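Long-range contacts in hypothetical protein (Parabacteroides merdae, PDB 4OO3), which is probably an NAD(P)-dependent oxidoreductase, pairing a Rossmann-type nucleotide-binding domain with a C-terminal domain of a putative oxidoreductase family: residues Ile143-Asp147 / His405-Leu410; Glu11-Leu17 / Lys88-Gln94. All coordinates share one frame; numbering follows the deposited sequence.

How the interactions relate
From the N terminus, the chain first lays down strand 14-17, makes strands 38-43 and 70-75 with their helices, and returns at strand 91-94, where interaction 2 closes a loop of 70 residues. Strands 114-117 and 145-147 then carry the same parallel sheet to its edge. There interaction 1 opens, and 257 residues, including all of the nine-stranded mixed sheet, pass before helix 395-412 comes back to close it. The two loops neither nest nor cross; they follow in series. The centres of interactions 1 and 2 lie about 12 Å apart. Helix 395-412 joins them: F406 and L410 pack on V91, and L407 and L410 on V12.

Interaction 1 of 2, residues Ile143-Asp147 / His405-Leu410; sequences IMLYD and HFLDYL
M144 reaches helix 395-412 with the end of its selenomethionine side chain. The chain bends at its last torsion (chi3 57°), which brings CE to 3.4 Å from CD1 of F406, while SE lies 3.4 Å from the backbone O of Y409 and, more loosely, 4.2 Å from CD2 of L410. L415 also touches this side chain. L145 takes the other side of the strand. Strand 145-147 is the edge strand of the six-stranded parallel Rossmann sheet; helix 395-412, from the C-terminal part of the chain, lies over one face, and helices 98-110 and 125-140, on which L145 packs, over the other. Y146 returns to the side of M144. Its CB sits 3.6 Å from CD1 of F406, the two side chains running past each other in opposite directions. With CG anti to the backbone N (chi1 -157°), the tyrosine ring extends toward H405: the ring planes are 28° apart but slid so far that they hardly overlap, and OH comes within 3.4 Å of CE1 of H405. That hydroxyl is hydrogen-bonded to E419. On the other side of the imidazole plane from Y146 OH, CD2 of Y409 lies 3.2 Å above the H405 ring, near its margin.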
loop_
_atom_site.group_PDB
_atom_site.type_symbol
_atom_site.label_atom_id
_atom_site.label_comp_id
_atom_site.label_asym_id
_atom_site.label_seq_id
_atom_site.Cartn_x
_atom_site.Cartn_y
_atom_site.Cartn_z
ATOM N N ILE A 143 -19.192 -11.941 -4.268
ATOM C CA ILE A 143 -17.776 -12.128 -4.563
ATOM C C ILE A 143 -16.987 -11.037 -3.845
ATOM O O ILE A 143 -17.559 -10.079 -3.319
ATOM C CB ILE A 143 -17.481 -12.150 -6.087
ATOM C CG1 ILE A 143 -17.998 -10.891 -6.792
ATOM C CG2 ILE A 143 -18.097 -13.392 -6.726
ATOM C CD1 ILE A 143 -17.673 -10.841 -8.269
HETATM N N MSE A 144 -15.676 -11.198 -3.806
HETATM C CA MSE A 144 -14.829 -10.307 -3.050
HETATM C C MSE A 144 -14.006 -9.442 -3.952
HETATM O O MSE A 144 -13.513 -9.896 -4.979
HETATM C CB MSE A 144 -13.883 -11.120 -2.191
HETATM C CG MSE A 144 -14.452 -11.279 -0.789
HETATM SE SE MSE A 144 -13.267 -12.493 0.200
HETATM C CE MSE A 144 -11.647 -11.427 -0.036
ATOM N N LEU A 145 -13.875 -8.181 -3.557
ATOM C CA LEU A 145 -12.901 -7.253 -4.120
ATOM C C LEU A 145 -12.000 -6.832 -2.967
ATOM O O LEU A 145 -12.491 -6.397 -1.932
ATOM C CB LEU A 145 -13.611 -6.025 -4.726
ATOM C CG LEU A 145 -12.740 -4.849 -5.190
ATOM C CD1 LEU A 145 -11.683 -5.288 -6.200
ATOM C CD2 LEU A 145 -13.609 -3.759 -5.787
ATOM N N TYR A 146 -10.689 -6.963 -3.139
ATOM C CA TYR A 146 -9.741 -6.655 -2.065
ATOM C C TYR A 146 -8.489 -6.008 -2.624
ATOM O O TYR A 146 -8.062 -6.346 -3.728
ATOM C CB TYR A 146 -9.364 -7.936 -1.328
ATOM C CG TYR A 146 -8.857 -7.742 0.081
ATOM C CD1 TYR A 146 -9.561 -6.966 0.990
ATOM C CD2 TYR A 146 -7.701 -8.373 0.525
ATOM C CE1 TYR A 146 -9.115 -6.799 2.288
ATOM C CE2 TYR A 146 -7.249 -8.207 1.827
ATOM C CZ TYR A 146 -7.964 -7.416 2.696
ATOM O OH TYR A 146 -7.544 -7.239 3.985
ATOM N N ASP A 147 -7.910 -5.072 -1.875
ATOM C CA ASP A 147 -6.594 -4.551 -2.229
ATOM C C ASP A 147 -5.508 -4.998 -1.246
ATOM O O ASP A 147 -5.770 -5.729 -0.302
ATOM C CB ASP A 147 -6.608 -3.026 -2.481
ATOM C CG ASP A 147 -6.963 -2.199 -1.254
ATOM O OD1 ASP A 147 -7.073 -2.733 -0.125
ATOM O OD2 ASP A 147 -7.116 -0.972 -1.442
ATOM N N HIS A 405 -4.314 -13.967 3.835
ATOM C CA HIS A 405 -5.533 -13.413 4.429
ATOM C C HIS A 405 -6.662 -13.428 3.397
ATOM O O HIS A 405 -7.784 -13.822 3.710
ATOM C CB HIS A 405 -5.282 -11.998 4.987
ATOM C CG HIS A 405 -6.495 -11.350 5.593
ATOM N ND1 HIS A 405 -7.371 -10.572 4.861
ATOM C CD2 HIS A 405 -6.969 -11.346 6.864
ATOM C CE1 HIS A 405 -8.336 -10.129 5.649
ATOM N NE2 HIS A 405 -8.114 -10.582 6.870
ATOM N N PHE A 406 -6.346 -13.044 2.161
ATOM C CA PHE A 406 -7.326 -13.031 1.068
ATOM C C PHE A 406 -7.812 -14.438 0.732
ATOM O O PHE A 406 -9.014 -14.666 0.599
ATOM C CB PHE A 406 -6.732 -12.352 -0.178
ATOM C CG PHE A 406 -7.632 -12.396 -1.384
ATOM C CD1 PHE A 406 -8.654 -11.473 -1.543
ATOM C CD2 PHE A 406 -7.458 -13.370 -2.365
ATOM C CE1 PHE A 406 -9.479 -11.515 -2.655
ATOM C CE2 PHE A 406 -8.284 -13.418 -3.471
ATOM C CZ PHE A 406 -9.296 -12.487 -3.619
ATOM N N LEU A 407 -6.887 -15.385 0.613
ATOM C CA LEU A 407 -7.254 -16.778 0.331
ATOM C C LEU A 407 -8.095 -17.423 1.440
ATOM O O LEU A 407 -8.934 -18.276 1.160
ATOM C CB LEU A 407 -6.004 -17.624 0.068
ATOM C CG LEU A 407 -5.215 -17.283 -1.196
ATOM C CD1 LEU A 407 -3.873 -17.996 -1.185
ATOM C CD2 LEU A 407 -6.002 -17.639 -2.449
ATOM N N ASP A 408 -7.860 -17.034 2.692
ATOM C CA ASP A 408 -8.719 -17.465 3.807
ATOM C C ASP A 408 -10.117 -16.915 3.646
ATOM O O ASP A 408 -11.099 -17.649 3.716
ATOM C CB ASP A 408 -8.186 -16.969 5.158
ATOM C CG ASP A 408 -7.331 -17.986 5.858
ATOM O OD1 ASP A 408 -7.727 -19.168 5.895
ATOM O OD2 ASP A 408 -6.273 -17.599 6.391
ATOM N N TYR A 409 -10.205 -15.607 3.441
ATOM C CA TYR A 409 -11.500 -14.960 3.444
ATOM C C TYR A 409 -12.357 -15.318 2.236
ATOM O O TYR A 409 -13.580 -15.165 2.287
ATOM C CB TYR A 409 -11.368 -13.450 3.690
ATOM C CG TYR A 409 -11.393 -13.183 5.179
ATOM C CD1 TYR A 409 -12.572 -13.373 5.908
ATOM C CD2 TYR A 409 -10.246 -12.815 5.875
ATOM C CE1 TYR A 409 -12.617 -13.171 7.276
ATOM C CE2 TYR A 409 -10.285 -12.612 7.250
ATOM C CZ TYR A 409 -11.471 -12.790 7.944
ATOM O OH TYR A 409 -11.520 -12.588 9.305
ATOM N N LEU A 410 -11.737 -15.840 1.183
ATOM C CA LEU A 410 -12.496 -16.447 0.089
ATOM C C LEU A 410 -13.389 -17.575 0.602
ATOM O O LEU A 410 -14.516 -17.722 0.137
ATOM C CB LEU A 410 -11.573 -16.981 -1.015
ATOM C CG LEU A 410 -10.961 -15.964 -1.984
ATOM C CD1 LEU A 410 -10.002 -16.670 -2.933
ATOM C CD2 LEU A 410 -12.047 -15.218 -2.751
#

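Interaction 2 of 2, residues Glu11-Leu17 / Lys88-Gln94; sequences EVKLITL and KGNVMIQ
N90 grips the backbone of E11 and K13 with both ends of its amide. ND2 donates to the backbone O of E11 (3.0 Å, N-H...O 169°), and this acceptor lies in the amide plane; OD1 accepts from K13 N at 2.8 Å. Two bonds fix the rotation of the carboxamide, which chi1 of 58° turns back over its own backbone toward E11 and K13. The carbonyl of K13 takes two donors, N90 N at 2.9 Å in its plane and V91 N at 3.2 Å from above it. From here the ladder is parallel: I15 N donates to V91 O (2.8 Å), and I93 N meets I15 O almost head-on, with a C=O...N angle of 177°. The last rung, L17 N to I93 O, is weak at 3.4 Å. A water lies 2.9 Å from both I93 O and L17 O, placed to donate to either, and L17 O also receives a weak bond from NE2 of Q94, whose OE1 is bonded to K101. L14 CD2 runs alongside V91 CB, and V12 and V91 carry helix 395-412, whereas L17 CB touches SE of M92 at 3.9 Å and I15 and L17 pack on helix 79-86. T16 and L14 also pair with strand 38-43. Strands 14-17 and 91-94 are the adjacent first and fourth strands of a parallel sheet of order 3-2-1-4-5-6, the switch point of the classical dinucleotide-binding Rossmann fold.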
loop_
_atom_site.group_PDB
_atom_site.type_symbol
_atom_site.label_atom_id
_atom_site.label_comp_id
_atom_site.label_asym_id
_atom_site.label_seq_id
_atom_site.Cartn_x
_atom_site.Cartn_y
_atom_site.Cartn_z
ATOM N N GLU A 11 -8.461 -25.223 -5.757
ATOM C CA GLU A 11 -9.791 -24.621 -5.913
ATOM C C GLU A 11 -9.725 -23.195 -6.469
ATOM O O GLU A 11 -10.605 -22.773 -7.218
ATOM C CB GLU A 11 -10.552 -24.629 -4.579
ATOM C CG GLU A 11 -10.029 -23.641 -3.540
ATOM C CD GLU A 11 -10.819 -23.660 -2.243
ATOM O OE1 GLU A 11 -11.730 -24.495 -2.103
ATOM O OE2 GLU A 11 -10.528 -22.831 -1.352
ATOM N N VAL A 12 -8.688 -22.456 -6.087
ATOM C CA VAL A 12 -8.490 -21.094 -6.576
ATOM C C VAL A 12 -7.772 -21.159 -7.914
ATOM O O VAL A 12 -6.710 -21.773 -8.021
ATOM C CB VAL A 12 -7.671 -20.251 -5.578
ATOM C CG1 VAL A 12 -7.226 -18.931 -6.199
ATOM C CG2 VAL A 12 -8.480 -20.011 -4.312
ATOM N N LYS A 13 -8.362 -20.528 -8.925
ATOM C CA LYS A 13 -7.820 -20.535 -10.280
ATOM C C LYS A 13 -7.499 -19.119 -10.707
ATOM O O LYS A 13 -8.405 -18.343 -11.007
ATOM C CB LYS A 13 -8.823 -21.139 -11.262
ATOM C CG LYS A 13 -8.795 -22.654 -11.340
ATOM C CD LYS A 13 -10.070 -23.288 -10.829
ATOM C CE LYS A 13 -10.011 -24.799 -10.981
ATOM N NZ LYS A 13 -11.370 -25.387 -11.097
ATOM N N LEU A 14 -6.212 -18.795 -10.767
ATOM C CA LEU A 14 -5.766 -17.419 -10.995
ATOM C C LEU A 14 -5.824 -16.973 -12.452
ATOM O O LEU A 14 -5.451 -17.706 -13.357
ATOM C CB LEU A 14 -4.326 -17.217 -10.504
ATOM C CG LEU A 14 -4.004 -17.430 -9.030
ATOM C CD1 LEU A 14 -2.555 -17.030 -8.768
ATOM C CD2 LEU A 14 -4.961 -16.653 -8.142
ATOM N N ILE A 15 -6.289 -15.747 -12.648
ATOM C CA ILE A 15 -6.162 -15.042 -13.908
ATOM C C ILE A 15 -5.258 -13.856 -13.651
ATOM O O ILE A 15 -5.471 -13.118 -12.709
ATOM C CB ILE A 15 -7.509 -14.482 -14.390
ATOM C CG1 ILE A 15 -8.530 -15.606 -14.573
ATOM C CG2 ILE A 15 -7.311 -13.698 -15.679
ATOM C CD1 ILE A 15 -9.952 -15.116 -14.752
ATOM N N THR A 16 -4.258 -13.658 -14.488
ATOM C CA THR A 16 -3.426 -12.483 -14.355
ATOM C C THR A 16 -3.723 -11.574 -15.527
ATOM O O THR A 16 -3.468 -11.931 -16.664
ATOM C CB THR A 16 -1.944 -12.867 -14.290
ATOM O OG1 THR A 16 -1.775 -13.892 -13.301
ATOM C CG2 THR A 16 -1.091 -11.654 -13.921
ATOM N N LEU A 17 -4.288 -10.405 -15.241
ATOM C CA LEU A 17 -4.766 -9.503 -16.280
ATOM C C LEU A 17 -3.855 -8.294 -16.427
ATOM O O LEU A 17 -3.723 -7.492 -15.500
ATOM C CB LEU A 17 -6.178 -9.044 -15.955
ATOM C CG LEU A 17 -6.819 -8.087 -16.962
ATOM C CD1 LEU A 17 -7.011 -8.741 -18.322
ATOM C CD2 LEU A 17 -8.133 -7.602 -16.387
ATOM N N LYS A 88 -11.835 -18.607 -17.569
ATOM C CA LYS A 88 -11.092 -19.808 -17.195
ATOM C C LYS A 88 -10.657 -19.832 -15.731
ATOM O O LYS A 88 -10.197 -20.864 -15.245
ATOM C CB LYS A 88 -9.886 -19.986 -18.118
ATOM C CG LYS A 88 -10.228 -20.677 -19.433
ATOM C CD LYS A 88 -9.085 -20.552 -20.427
ATOM C CE LYS A 88 -9.121 -21.627 -21.498
ATOM N NZ LYS A 88 -7.893 -21.546 -22.342
ATOM N N GLY A 89 -10.810 -18.709 -15.034
ATOM C CA GLY A 89 -10.403 -18.598 -13.635
ATOM C C GLY A 89 -11.484 -17.996 -12.761
ATOM O O GLY A 89 -12.491 -17.522 -13.266
ATOM N N ASN A 90 -11.270 -18.033 -11.445
ATOM C CA ASN A 90 -12.224 -17.494 -10.470
ATOM C C ASN A 90 -11.633 -16.438 -9.522
ATOM O O ASN A 90 -12.344 -15.920 -8.667
ATOM C CB ASN A 90 -12.862 -18.628 -9.670
ATOM C CG ASN A 90 -11.840 -19.482 -8.949
ATOM O OD1 ASN A 90 -10.740 -19.031 -8.630
ATOM N ND2 ASN A 90 -12.200 -20.721 -8.682
ATOM N N VAL A 91 -10.343 -16.123 -9.672
ATOM C CA VAL A 91 -9.733 -14.986 -8.983
ATOM C C VAL A 91 -8.793 -14.261 -9.945
ATOM O O VAL A 91 -7.877 -14.874 -10.499
ATOM C CB VAL A 91 -8.907 -15.421 -7.754
ATOM C CG1 VAL A 91 -8.239 -14.217 -7.103
ATOM C CG2 VAL A 91 -9.777 -16.158 -6.749
HETATM N N MSE A 92 -9.007 -12.957 -10.113
HETATM C CA MSE A 92 -8.206 -12.142 -11.015
HETATM C C MSE A 92 -7.235 -11.317 -10.219
HETATM O O MSE A 92 -7.612 -10.683 -9.231
HETATM C CB MSE A 92 -9.132 -11.234 -11.815
HETATM C CG MSE A 92 -8.417 -10.541 -12.976
HETATM SE SE MSE A 92 -7.673 -8.804 -12.391
HETATM C CE MSE A 92 -9.333 -7.785 -12.520
ATOM N N ILE A 93 -5.976 -11.306 -10.653
ATOM C CA ILE A 93 -4.928 -10.529 -10.013
ATOM C C ILE A 93 -4.591 -9.306 -10.867
ATOM O O ILE A 93 -4.121 -9.448 -12.000
ATOM C CB ILE A 93 -3.644 -11.373 -9.844
ATOM C CG1 ILE A 93 -3.944 -12.672 -9.079
ATOM C CG2 ILE A 93 -2.553 -10.554 -9.163
ATOM C CD1 ILE A 93 -4.516 -12.463 -7.692
ATOM N N GLN A 94 -4.810 -8.109 -10.327
ATOM C CA GLN A 94 -4.534 -6.871 -11.070
ATOM C C GLN A 94 -3.420 -6.048 -10.419
ATOM O O GLN A 94 -3.589 -5.520 -9.328
ATOM C CB GLN A 94 -5.814 -6.030 -11.223
ATOM C CG GLN A 94 -5.991 -5.424 -12.618
ATOM C CD GLN A 94 -4.842 -4.497 -13.017
ATOM O OE1 GLN A 94 -4.432 -3.635 -12.241
ATOM N NE2 GLN A 94 -4.307 -4.684 -14.226
HETATM O O HOH W 1 -2.006 -7.918 -13.227
#